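Local coordinates for protein 3-oxo-tetronate kinase (Haemophilus influenzae, PDB 1YZY) that catalyses the ATP-dependent phosphorylation of 3-oxo-tetronate to 3-oxo-tetronate 4-phosphate, as a member of the four-carbon acid sugar kinase family, at residues A16-L19 and V20-L24; V132-S135 and E136-M139; M147-N151 and L152-M156; Q274-V277 and E278-I281; Q326-H329 and A330-T334. All coordinates share one frame; numbering follows the deposited sequence.

Contact 1 of 5, residues A16-L19 and V20-L24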
loop_
_atom_site.group_PDB
_atom_site.type_symbol
_atom_site.label_atom_id
_atom_site.label_comp_id
_atom_site.label_asym_id
_atom_site.label_seq_id
_atom_site.Cartn_x
_atom_site.Cartn_y
_atom_site.Cartn_z
ATOM N N ALA A 16 4.734 2.730 0.514
ATOM C CA ALA A 16 4.679 3.895 -0.372
ATOM C C ALA A 16 4.307 5.158 0.400
ATOM O O ALA A 16 4.828 6.238 0.113
ATOM C CB ALA A 16 3.699 3.655 -1.513
ATOM N N SER A 17 3.376 5.029 1.339
ATOM C CA SER A 17 2.984 6.154 2.179
ATOM C C SER A 17 4.173 6.524 3.065
ATOM O O SER A 17 4.435 7.701 3.306
ATOM C CB SER A 17 1.793 5.786 3.063
ATOM O OG SER A 17 0.575 6.278 2.521
ATOM N N PHE A 18 4.873 5.508 3.561
ATOM C CA PHE A 18 6.035 5.726 4.408
ATOM C C PHE A 18 7.135 6.477 3.684
ATOM O O PHE A 18 7.760 7.364 4.254
ATOM C CB PHE A 18 6.567 4.401 4.971
ATOM C CG PHE A 18 6.033 4.079 6.334
ATOM C CD1 PHE A 18 6.203 4.975 7.385
ATOM C CD2 PHE A 18 5.343 2.897 6.569
ATOM C CE1 PHE A 18 5.693 4.705 8.651
ATOM C CE2 PHE A 18 4.824 2.608 7.838
ATOM C CZ PHE A 18 5.001 3.517 8.880
ATOM N N LEU A 19 7.373 6.126 2.428
ATOM C CA LEU A 19 8.400 6.795 1.651
ATOM C C LEU A 19 8.062 8.266 1.451
ATOM O O LEU A 19 8.950 9.117 1.479
ATOM C CB LEU A 19 8.588 6.101 0.301
ATOM C CG LEU A 19 9.037 4.637 0.376
ATOM C CD1 LEU A 19 9.126 4.049 -1.025
ATOM C CD2 LEU A 19 10.383 4.529 1.086
ATOM N N VAL A 20 6.773 8.554 1.272
ATOM C CA VAL A 20 6.282 9.922 1.057
ATOM C C VAL A 20 6.280 10.745 2.350
ATOM O O VAL A 20 6.604 11.933 2.345
ATOM C CB VAL A 20 4.848 9.911 0.425
ATOM C CG1 VAL A 20 4.225 11.312 0.439
ATOM C CG2 VAL A 20 4.922 9.415 -1.004
ATOM N N GLU A 21 5.839 10.126 3.437
ATOM C CA GLU A 21 5.798 10.770 4.736
ATOM C C GLU A 21 7.213 11.045 5.261
ATOM O O GLU A 21 7.389 11.657 6.318
ATOM C CB GLU A 21 5.016 9.899 5.723
ATOM C CG GLU A 21 3.518 9.879 5.447
ATOM C CD GLU A 21 2.912 11.280 5.426
ATOM O OE1 GLU A 21 2.491 11.765 6.494
ATOM O OE2 GLU A 21 2.860 11.898 4.346
ATOM N N ASN A 22 8.205 10.597 4.499
ATOM C CA ASN A 22 9.597 10.789 4.836
ATOM C C ASN A 22 10.361 11.505 3.728
ATOM O O ASN A 22 11.543 11.248 3.492
ATOM C CB ASN A 22 10.237 9.455 5.230
ATOM C CG ASN A 22 9.870 9.044 6.643
ATOM O OD1 ASN A 22 10.384 9.605 7.615
ATOM N ND2 ASN A 22 8.933 8.106 6.771
ATOM N N GLY A 23 9.638 12.370 3.016
ATOM C CA GLY A 23 10.204 13.197 1.958
ATOM C C GLY A 23 10.534 12.709 0.557
ATOM O O GLY A 23 11.124 13.467 -0.227
ATOM N N LEU A 24 10.153 11.488 0.207
ATOM C CA LEU A 24 10.461 10.964 -1.127
ATOM C C LEU A 24 9.292 10.992 -2.130
ATOM O O LEU A 24 8.205 10.535 -1.814
ATOM C CB LEU A 24 10.999 9.533 -0.989
ATOM C CG LEU A 24 12.479 9.301 -1.308
ATOM C CD1 LEU A 24 13.376 10.328 -0.634
ATOM C CD2 LEU A 24 12.863 7.880 -0.923
#

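Contact 2 of 5, residues V132-S135 and E136-M139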
loop_
_atom_site.group_PDB
_atom_site.type_symbol
_atom_site.label_atom_id
_atom_site.label_comp_id
_atom_site.label_asym_id
_atom_site.label_seq_id
_atom_site.Cartn_x
_atom_site.Cartn_y
_atom_site.Cartn_z
ATOM N N VAL A 132 4.385 -10.532 22.434
ATOM C CA VAL A 132 4.658 -11.959 22.332
ATOM C C VAL A 132 5.479 -12.370 21.120
ATOM O O VAL A 132 5.585 -11.627 20.145
ATOM C CB VAL A 132 3.337 -12.779 22.324
ATOM C CG1 VAL A 132 2.572 -12.570 23.608
ATOM C CG2 VAL A 132 2.470 -12.396 21.130
ATOM N N LEU A 133 6.072 -13.560 21.203
ATOM C CA LEU A 133 6.862 -14.120 20.113
ATOM C C LEU A 133 5.923 -14.329 18.926
ATOM O O LEU A 133 4.724 -14.541 19.118
ATOM C CB LEU A 133 7.431 -15.480 20.530
ATOM C CG LEU A 133 8.626 -15.525 21.482
ATOM C CD1 LEU A 133 8.642 -16.824 22.254
ATOM C CD2 LEU A 133 9.912 -15.340 20.701
ATOM N N LEU A 134 6.469 -14.266 17.713
ATOM C CA LEU A 134 5.691 -14.483 16.493
ATOM C C LEU A 134 4.955 -15.821 16.600
ATOM O O LEU A 134 3.770 -15.919 16.300
ATOM C CB LEU A 134 6.629 -14.521 15.288
ATOM C CG LEU A 134 6.030 -14.906 13.934
ATOM C CD1 LEU A 134 5.100 -13.801 13.439
ATOM C CD2 LEU A 134 7.162 -15.140 12.943
ATOM N N SER A 135 5.685 -16.847 17.029
ATOM C CA SER A 135 5.140 -18.187 17.201
ATOM C C SER A 135 4.030 -18.287 18.258
ATOM O O SER A 135 3.352 -19.319 18.362
ATOM C CB SER A 135 6.275 -19.157 17.538
ATOM O OG SER A 135 7.033 -18.717 18.655
ATOM N N GLU A 136 3.864 -17.236 19.056
ATOM C CA GLU A 136 2.843 -17.214 20.099
ATOM C C GLU A 136 1.675 -16.281 19.777
ATOM O O GLU A 136 0.695 -16.216 20.527
ATOM C CB GLU A 136 3.459 -16.789 21.428
ATOM C CG GLU A 136 4.506 -17.731 21.965
ATOM C CD GLU A 136 4.780 -17.518 23.440
ATOM O OE1 GLU A 136 4.079 -16.710 24.076
ATOM O OE2 GLU A 136 5.692 -18.178 23.972
ATOM N N SER A 137 1.814 -15.517 18.702
ATOM C CA SER A 137 0.791 -14.573 18.279
ATOM C C SER A 137 -0.324 -15.283 17.504
ATOM O O SER A 137 -0.437 -16.509 17.538
ATOM C CB SER A 137 1.422 -13.489 17.400
ATOM O OG SER A 137 1.804 -13.999 16.129
ATOM N N GLY A 138 -1.198 -14.499 16.879
ATOM C CA GLY A 138 -2.264 -15.083 16.088
ATOM C C GLY A 138 -1.680 -15.749 14.852
ATOM O O GLY A 138 -2.292 -16.645 14.277
ATOM N N MET A 139 -0.494 -15.304 14.441
ATOM C CA MET A 139 0.190 -15.857 13.276
ATOM C C MET A 139 0.436 -17.357 13.366
ATOM O O MET A 139 0.568 -18.030 12.339
ATOM C CB MET A 139 1.522 -15.145 13.039
ATOM C CG MET A 139 1.393 -13.738 12.478
ATOM S SD MET A 139 0.391 -13.615 10.961
ATOM C CE MET A 139 1.426 -14.445 9.766
#

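Contact 3 of 5, residues M147-N151 and L152-M156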
loop_
_atom_site.group_PDB
_atom_site.type_symbol
_atom_site.label_atom_id
_atom_site.label_comp_id
_atom_site.label_asym_id
_atom_site.label_seq_id
_atom_site.Cartn_x
_atom_site.Cartn_y
_atom_site.Cartn_z
ATOM N N MET A 147 2.818 -19.341 11.212
ATOM C CA MET A 147 4.198 -19.191 11.683
ATOM C C MET A 147 4.377 -19.794 13.080
ATOM O O MET A 147 3.888 -19.255 14.070
ATOM C CB MET A 147 4.580 -17.707 11.703
ATOM C CG MET A 147 4.225 -16.928 10.432
ATOM S SD MET A 147 4.987 -17.553 8.913
ATOM C CE MET A 147 6.670 -16.965 9.071
ATOM N N VAL A 148 5.078 -20.919 13.156
ATOM C CA VAL A 148 5.297 -21.592 14.434
ATOM C C VAL A 148 6.703 -21.435 14.998
ATOM O O VAL A 148 7.008 -21.966 16.062
ATOM C CB VAL A 148 4.952 -23.096 14.354
ATOM C CG1 VAL A 148 3.468 -23.275 14.126
ATOM C CG2 VAL A 148 5.746 -23.765 13.242
ATOM N N ASP A 149 7.565 -20.742 14.262
ATOM C CA ASP A 149 8.937 -20.493 14.690
ATOM C C ASP A 149 9.120 -18.976 14.659
ATOM O O ASP A 149 8.750 -18.326 13.687
ATOM C CB ASP A 149 9.922 -21.171 13.725
ATOM C CG ASP A 149 11.355 -21.242 14.271
ATOM O OD1 ASP A 149 11.633 -20.689 15.355
ATOM O OD2 ASP A 149 12.213 -21.859 13.604
ATOM N N ALA A 150 9.642 -18.417 15.744
ATOM C CA ALA A 150 9.862 -16.978 15.838
ATOM C C ALA A 150 11.267 -16.559 15.414
ATOM O O ALA A 150 11.534 -15.375 15.241
ATOM C CB ALA A 150 9.570 -16.500 17.254
ATOM N N ASN A 151 12.150 -17.535 15.219
ATOM C CA ASN A 151 13.540 -17.289 14.827
ATOM C C ASN A 151 13.670 -17.063 13.314
ATOM O O ASN A 151 13.526 -17.996 12.518
ATOM C CB ASN A 151 14.412 -18.474 15.280
ATOM C CG ASN A 151 15.899 -18.212 15.141
ATOM O OD1 ASN A 151 16.477 -18.363 14.076
ATOM N ND2 ASN A 151 16.535 -17.860 16.241
ATOM N N LEU A 152 13.985 -15.825 12.939
ATOM C CA LEU A 152 14.117 -15.423 11.545
ATOM C C LEU A 152 15.198 -16.107 10.730
ATOM O O LEU A 152 15.021 -16.312 9.526
ATOM C CB LEU A 152 14.253 -13.895 11.437
ATOM C CG LEU A 152 13.008 -13.098 11.843
ATOM C CD1 LEU A 152 13.346 -11.628 12.092
ATOM C CD2 LEU A 152 11.950 -13.234 10.755
ATOM N N MET A 153 16.353 -16.363 11.339
ATOM C CA MET A 153 17.435 -17.041 10.628
ATOM C C MET A 153 16.977 -18.455 10.258
ATOM O O MET A 153 17.359 -18.978 9.218
ATOM C CB MET A 153 18.708 -17.126 11.474
ATOM C CG MET A 153 19.409 -15.806 11.737
ATOM S SD MET A 153 18.570 -14.810 12.963
ATOM C CE MET A 153 18.802 -15.780 14.430
ATOM N N ARG A 154 16.190 -19.071 11.138
ATOM C CA ARG A 154 15.672 -20.420 10.908
ATOM C C ARG A 154 14.577 -20.410 9.847
ATOM O O ARG A 154 14.496 -21.327 9.022
ATOM C CB ARG A 154 15.143 -21.050 12.210
ATOM C CG ARG A 154 16.243 -21.504 13.178
ATOM C CD ARG A 154 15.754 -22.545 14.172
ATOM N NE ARG A 154 14.646 -22.090 15.022
ATOM C CZ ARG A 154 14.757 -21.774 16.311
ATOM N NH1 ARG A 154 15.931 -21.835 16.932
ATOM N NH2 ARG A 154 13.677 -21.450 16.999
ATOM N N LEU A 155 13.720 -19.393 9.902
ATOM C CA LEU A 155 12.635 -19.240 8.939
ATOM C C LEU A 155 13.202 -19.016 7.548
ATOM O O LEU A 155 12.741 -19.619 6.579
ATOM C CB LEU A 155 11.744 -18.057 9.313
ATOM C CG LEU A 155 10.880 -18.226 10.547
ATOM C CD1 LEU A 155 10.228 -16.903 10.880
ATOM C CD2 LEU A 155 9.848 -19.330 10.324
ATOM N N MET A 156 14.190 -18.136 7.442
ATOM C CA MET A 156 14.786 -17.860 6.148
ATOM C C MET A 156 15.576 -19.050 5.605
ATOM O O MET A 156 15.529 -19.336 4.403
ATOM C CB MET A 156 15.678 -16.617 6.216
ATOM C CG MET A 156 16.311 -16.238 4.868
ATOM S SD MET A 156 15.165 -15.708 3.579
ATOM C CE MET A 156 16.329 -15.257 2.290
#

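Contact 4 of 5, residues Q274-V277 and E278-I281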
loop_
_atom_site.group_PDB
_atom_site.type_symbol
_atom_site.label_atom_id
_atom_site.label_comp_id
_atom_site.label_asym_id
_atom_site.label_seq_id
_atom_site.Cartn_x
_atom_site.Cartn_y
_atom_site.Cartn_z
ATOM N N GLN A 274 -28.939 9.667 -2.757
ATOM C CA GLN A 274 -28.813 8.273 -2.361
ATOM C C GLN A 274 -29.077 7.322 -3.529
ATOM O O GLN A 274 -30.148 7.354 -4.139
ATOM C CB GLN A 274 -29.763 7.943 -1.216
ATOM C CG GLN A 274 -29.689 6.485 -0.811
ATOM C CD GLN A 274 -30.625 6.143 0.316
ATOM O OE1 GLN A 274 -31.399 6.982 0.775
ATOM N NE2 GLN A 274 -30.576 4.894 0.763
ATOM N N LEU A 275 -28.097 6.478 -3.829
ATOM C CA LEU A 275 -28.215 5.513 -4.910
ATOM C C LEU A 275 -29.178 4.409 -4.460
ATOM O O LEU A 275 -28.915 3.707 -3.479
ATOM C CB LEU A 275 -26.828 4.939 -5.241
ATOM C CG LEU A 275 -26.566 4.183 -6.550
ATOM C CD1 LEU A 275 -25.070 4.084 -6.759
ATOM C CD2 LEU A 275 -27.192 2.788 -6.552
ATOM N N ASP A 276 -30.313 4.300 -5.147
ATOM C CA ASP A 276 -31.328 3.296 -4.840
ATOM C C ASP A 276 -31.036 2.032 -5.648
ATOM O O ASP A 276 -30.941 2.088 -6.875
ATOM C CB ASP A 276 -32.718 3.849 -5.186
ATOM C CG ASP A 276 -33.835 2.851 -4.928
ATOM O OD1 ASP A 276 -33.942 2.348 -3.789
ATOM O OD2 ASP A 276 -34.610 2.579 -5.867
ATOM N N VAL A 277 -30.917 0.894 -4.963
ATOM C CA VAL A 277 -30.604 -0.380 -5.617
ATOM C C VAL A 277 -31.671 -0.906 -6.582
ATOM O O VAL A 277 -31.343 -1.561 -7.572
ATOM C CB VAL A 277 -30.247 -1.473 -4.581
ATOM C CG1 VAL A 277 -29.906 -2.787 -5.277
ATOM C CG2 VAL A 277 -29.065 -1.016 -3.733
ATOM N N GLU A 278 -32.940 -0.643 -6.284
ATOM C CA GLU A 278 -34.038 -1.091 -7.143
ATOM C C GLU A 278 -33.944 -0.412 -8.516
ATOM O O GLU A 278 -34.213 -1.024 -9.550
ATOM C CB GLU A 278 -35.381 -0.750 -6.484
ATOM C CG GLU A 278 -36.526 -1.740 -6.745
ATOM C CD GLU A 278 -37.173 -1.620 -8.124
ATOM O OE1 GLU A 278 -37.005 -0.581 -8.804
ATOM O OE2 GLU A 278 -37.879 -2.576 -8.519
ATOM N N GLN A 279 -33.601 0.871 -8.504
ATOM C CA GLN A 279 -33.474 1.660 -9.721
ATOM C C GLN A 279 -32.208 1.329 -10.500
ATOM O O GLN A 279 -32.164 1.486 -11.723
ATOM C CB GLN A 279 -33.472 3.151 -9.381
ATOM C CG GLN A 279 -34.805 3.707 -8.916
ATOM C CD GLN A 279 -35.777 3.905 -10.059
ATOM O OE1 GLN A 279 -35.641 4.837 -10.846
ATOM N NE2 GLN A 279 -36.777 3.034 -10.144
ATOM N N ALA A 280 -31.162 0.930 -9.785
ATOM C CA ALA A 280 -29.889 0.592 -10.418
ATOM C C ALA A 280 -30.025 -0.616 -11.344
ATOM O O ALA A 280 -29.318 -0.727 -12.350
ATOM C CB ALA A 280 -28.826 0.337 -9.355
ATOM N N ILE A 281 -30.930 -1.522 -10.991
ATOM C CA ILE A 281 -31.159 -2.724 -11.779
ATOM C C ILE A 281 -32.273 -2.510 -12.825
ATOM O O ILE A 281 -32.082 -3.011 -13.932
ATOM C CB ILE A 281 -31.640 -3.895 -10.888
ATOM C CG1 ILE A 281 -30.745 -4.038 -9.659
ATOM C CG2 ILE A 281 -31.604 -5.192 -11.674
ATOM C CD1 ILE A 281 -31.218 -5.088 -8.682
#

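Contact 5 of 5, residues Q326-H329 and A330-T334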
loop_
_atom_site.group_PDB
_atom_site.type_symbol
_atom_site.label_atom_id
_atom_site.label_comp_id
_atom_site.label_asym_id
_atom_site.label_seq_id
_atom_site.Cartn_x
_atom_site.Cartn_y
_atom_site.Cartn_z
ATOM N N GLN A 326 -26.580 -9.686 -7.065
ATOM C CA GLN A 326 -27.380 -8.883 -7.985
ATOM C C GLN A 326 -27.318 -7.406 -7.609
ATOM O O GLN A 326 -27.229 -6.540 -8.482
ATOM C CB GLN A 326 -28.836 -9.351 -7.987
ATOM C CG GLN A 326 -29.086 -10.695 -8.673
ATOM C CD GLN A 326 -28.451 -11.880 -7.953
ATOM O OE1 GLN A 326 -28.318 -11.891 -6.729
ATOM N NE2 GLN A 326 -28.070 -12.895 -8.721
ATOM N N ALA A 327 -27.397 -7.135 -6.307
ATOM C CA ALA A 327 -27.345 -5.776 -5.768
ATOM C C ALA A 327 -25.922 -5.200 -5.793
ATOM O O ALA A 327 -25.733 -3.989 -5.930
ATOM C CB ALA A 327 -27.893 -5.763 -4.345
ATOM N N SER A 328 -24.933 -6.073 -5.617
ATOM C CA SER A 328 -23.529 -5.689 -5.630
ATOM C C SER A 328 -23.132 -5.183 -7.020
ATOM O O SER A 328 -22.427 -4.183 -7.152
ATOM C CB SER A 328 -22.672 -6.896 -5.240
ATOM O OG SER A 328 -21.293 -6.575 -5.185
ATOM N N HIS A 329 -23.595 -5.883 -8.055
ATOM C CA HIS A 329 -23.295 -5.524 -9.439
ATOM C C HIS A 329 -23.941 -4.218 -9.871
ATOM O O HIS A 329 -23.298 -3.380 -10.496
ATOM C CB HIS A 329 -23.747 -6.631 -10.394
ATOM C CG HIS A 329 -22.706 -7.677 -10.654
ATOM N ND1 HIS A 329 -21.605 -7.448 -11.450
ATOM C CD2 HIS A 329 -22.619 -8.966 -10.252
ATOM C CE1 HIS A 329 -20.885 -8.552 -11.530
ATOM N NE2 HIS A 329 -21.479 -9.489 -10.811
ATOM N N ALA A 330 -25.229 -4.077 -9.575
ATOM C CA ALA A 330 -25.980 -2.879 -9.930
ATOM C C ALA A 330 -25.253 -1.633 -9.438
ATOM O O ALA A 330 -25.038 -0.696 -10.201
ATOM C CB ALA A 330 -27.375 -2.947 -9.334
ATOM N N ILE A 331 -24.863 -1.652 -8.162
ATOM C CA ILE A 331 -24.143 -0.552 -7.521
ATOM C C ILE A 331 -22.770 -0.302 -8.160
ATOM O O ILE A 331 -22.407 0.842 -8.426
ATOM C CB ILE A 331 -23.972 -0.826 -6.001
ATOM C CG1 ILE A 331 -25.341 -0.837 -5.322
ATOM C CG2 ILE A 331 -23.092 0.232 -5.353
ATOM C CD1 ILE A 331 -25.316 -1.264 -3.879
ATOM N N GLU A 332 -21.999 -1.367 -8.358
ATOM C CA GLU A 332 -20.671 -1.271 -8.963
ATOM C C GLU A 332 -20.698 -0.801 -10.414
ATOM O O GLU A 332 -19.855 -0.010 -10.829
ATOM C CB GLU A 332 -19.957 -2.618 -8.883
ATOM C CG GLU A 332 -19.476 -2.992 -7.489
ATOM C CD GLU A 332 -18.922 -4.409 -7.416
ATOM O OE1 GLU A 332 -18.449 -4.937 -8.448
ATOM O OE2 GLU A 332 -18.955 -4.994 -6.312
ATOM N N ASN A 333 -21.616 -1.349 -11.203
ATOM C CA ASN A 333 -21.742 -0.966 -12.603
ATOM C C ASN A 333 -22.175 0.492 -12.722
ATOM O O ASN A 333 -21.757 1.194 -13.645
ATOM C CB ASN A 333 -22.764 -1.856 -13.324
ATOM C CG ASN A 333 -22.216 -3.225 -13.675
ATOM O OD1 ASN A 333 -21.068 -3.363 -14.106
ATOM N ND2 ASN A 333 -23.051 -4.247 -13.527
ATOM N N THR A 334 -23.028 0.938 -11.803
ATOM C CA THR A 334 -23.519 2.312 -11.813
ATOM C C THR A 334 -22.416 3.327 -11.520
ATOM O O THR A 334 -22.272 4.313 -12.247
ATOM C CB THR A 334 -24.710 2.516 -10.833
ATOM O OG1 THR A 334 -25.833 1.725 -11.254
ATOM C CG2 THR A 334 -25.137 3.976 -10.814
#

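Contact 1 of 5, residues A16-L19 and V20-L24
Leu19 and Leu24 meet where helix 9-20 runs out, and the backbone between them folds back in a Schellman motif. Leu24 N reaches back to Leu19 O at 2.9 Å, while inside that loop Gly23 N bonds to Val20 O at 3.1 Å. Gly23 is the C-prime residue; its phi of 78° is the positive value that turns the chain out of the helix and that glycine adopts easily. The two leucines touch through their first side-chain carbons, CB of Leu19 lying 4.4 Å from CB of Leu24. This is the close-packed side: Ala16 and Leu19 press on strands 26-30 and 43-47, Val20 rests on Thr26, and Leu24 reaches Asp42.

The other side, with Ser17, Phe18 and Glu21, is partly exposed and looser. Here Glu21 N makes a regular helical bond to Ser17 O at 2.8 Å, but the Glu21 chain bends at chi2 and carries its carboxylate off from residues 16-19. Asn22, by contrast, is buried against Ala228 and Ala229 of helix 221-232. With CG beside its own backbone N (chi1 -78°), it brings ND2 to Phe18 O at 2.9 Å. The N-H points almost straight at the oxygen (164°) and the oxygen lies in the amide plane. That amide runs alongside the Phe18 ring, nearly coplanar with it, ND2 coming to the ring's edge.

Carbonyls left over at the helix's C-terminal end thus find donors: Leu19 O and Val20 O in the turn's backbone, and Phe18 O in a side-chain amide.

Contact 2 of 5, residues V132-S135 and E136-M139
Leu134 and Ser137 hold this turn together, and one oxygen does most of the work. Leu134 O accepts twice from Ser137: from the backbone N at 3.1 Å, which comes in from above the carbonyl plane, and from OG at 2.8 Å, which lies only 16° from that plane. The hydroxyl gets there because OG stands between its own backbone N and carbonyl carbon (chi1 71°). Since its proton goes to Leu134 O, OG can take a bond in return, and Met139 N supplies it at 3.1 Å, making an ST turn. One residue earlier in the chain, Glu136 N is satisfied by Leu133 O at 2.8 Å, again from well above the carbonyl plane.

Apolar contacts flank these bonds. CD1 of Leu134 rests 3.8 Å from CG of Met139, and CG2 of Val132 lies 4.0 Å from CA of Ser137. On the exposed side Glu136 stretches past Leu133, and CD1 of Leu133 lies 3.7 Å from OE2 of Glu136.

Beyond the turn, Leu134 is backbone-bonded to Leu127 of the neighbouring strand 126-129. The buried hydroxyl of Ser137, donor and acceptor at once, links two successive turns of backbone as the chain leaves the small antiparallel sheet.

Contact 3 of 5, residues M147-N151 and L152-M156
An Asx turn followed by an N-cap starts helix 152-159, and Asp149, Asn151 and Arg154 build it between them. Asn151 is the cap: its CG lies opposite the backbone N (chi1 -170°), which carries OD1 over the first turn to accept from Arg154 N at 3.0 Å, in the carbonyl plane. Its main-chain O takes Leu155 N, also at 3.0 Å. Asp149 holds the residue before the helix by a third bond, OD1 to Asn151 N at 3.2 Å, the N-H coming from above the carboxylate plane.

The same carboxylate is gripped side-on by Arg154 in a salt bridge. NE meets the syn lone pair of OD2 at 2.8 Å, nearly straight at 172°, and NH2 meets OD1 at 2.7 Å. The two flat groups lie only 17° apart. Over one guanidinium face sits CB of Asn151, 3.4 Å above the plane, and the Asn151 amide is stacked on the guanidinium, so the arginine is held both at its edge and over a face.

On the apolar side Leu155 lays CD1 3.5 Å from Asp149 O and 4.0 Å from CE of Met147. Around this, Met147 and Ala150 pack on the 134-139 turn, Leu152 and Met153 touch Val195 of strand 193-196, and Met153 and Met156 face strand 164-167.

Contact 4 of 5, residues Q274-V277 and E278-I281
Asp276 and Gln279 make the polar half of the contact. Asp276 sits at the N-cap of helix 277-282; its carboxylate is turned opposite the backbone N (chi1 179°), and OD2 accepts from Gln279 N at 3.3 Å, the donor standing well above the carboxylate plane. The same OD2 lies 3.3 Å from CG of Gln279, whose bent chain carries its amide away to bond with Asn283.

Among the backbone bonds, Ala280 N to Asp276 O at 3.1 Å begins the helical series, and Ile281 N to Val277 O at 3.4 Å is weak.

Van der Waals contacts take up the other side. CD2 of Leu275 lies 4.1 Å from CB of Ala280, and CG1 of Val277 is 4.3 Å from CD1 of Ile281. CG1 of Ile281 also comes within 3.3 Å of Val277 O. These side chains face helix 324-345, where Leu275 meets Phe335 and Val277 meets Ala327.

The carboxylates of Asp276 and Glu278 come within 4.9 Å of each other (OD2 to OE1), and the helix N terminus would probably ease that repulsion. A side-chain acceptor over the first turn, as here, is the classic N-cap, and it stands just where the chain leaves edge strand 272-274 of the nucleotide-binding domain.

Contact 5 of 5, residues Q326-H329 and A330-T334
Gln326 O receives Ala330 N in a weak bond of 3.4 Å, the first of four i to i+4 links from residues 326-329 to the residues one turn on in helix 324-345. Ala327 O comes next: it takes Ile331 N, also weakly, while CG1 of Ile331 lies 3.2 Å from the same oxygen. The side chains of Ala327, Ala330 and Ile331 face helix 277-282.

Ser328 O accepts Glu332 N at 3.1 Å. One turn apart on the same side, OG of Ser328, opposite its own backbone N (chi1 -178°), comes within 3.0 Å of OE2 of Glu332, a weak bond whose proton is not settled. Glu332 reaches it with a chain extended beyond CG.

His329 O has the shortest link of the four, 2.7 Å to Asn333 N, almost straight at 168°. The His329 ring and the Asn333 amide cross obliquely on the exposed side, with CB of His329 4.0 Å from ND2 of Asn333. Further on, Ala330 O takes both Thr334 N and Thr334 OG1, from opposite faces of its plane.

OE2 of Glu332 also lies close to OE2 of Glu356, which by similarity belongs to the ATP site. Two like charges thus come together here, and Ser328, which also touches Glu356, sets a hydroxyl beside them.

In the fold
From the N terminus, contact 1 ends helix 9-20 and turns the chain toward strand 26-30 in the sugar-binding domain. Contacts 2 and 3 follow in series and touch: the turn leaving strand 132-133 and the start of helix 152-159 are joined by Met139 O and Met147 N, a probable hydrogen bond of 2.8 Å. Their nearest atoms stay about 17 Å from contact 1. In the nucleotide-binding domain, contact 4 starts helix 277-282 and contact 5 lies along helix 324-345; Ala280 and Ile281 pack on Ala330 there. The five contacts neither nest nor cross, and contacts 3 and 4 lie on opposite sides of the chain's centre.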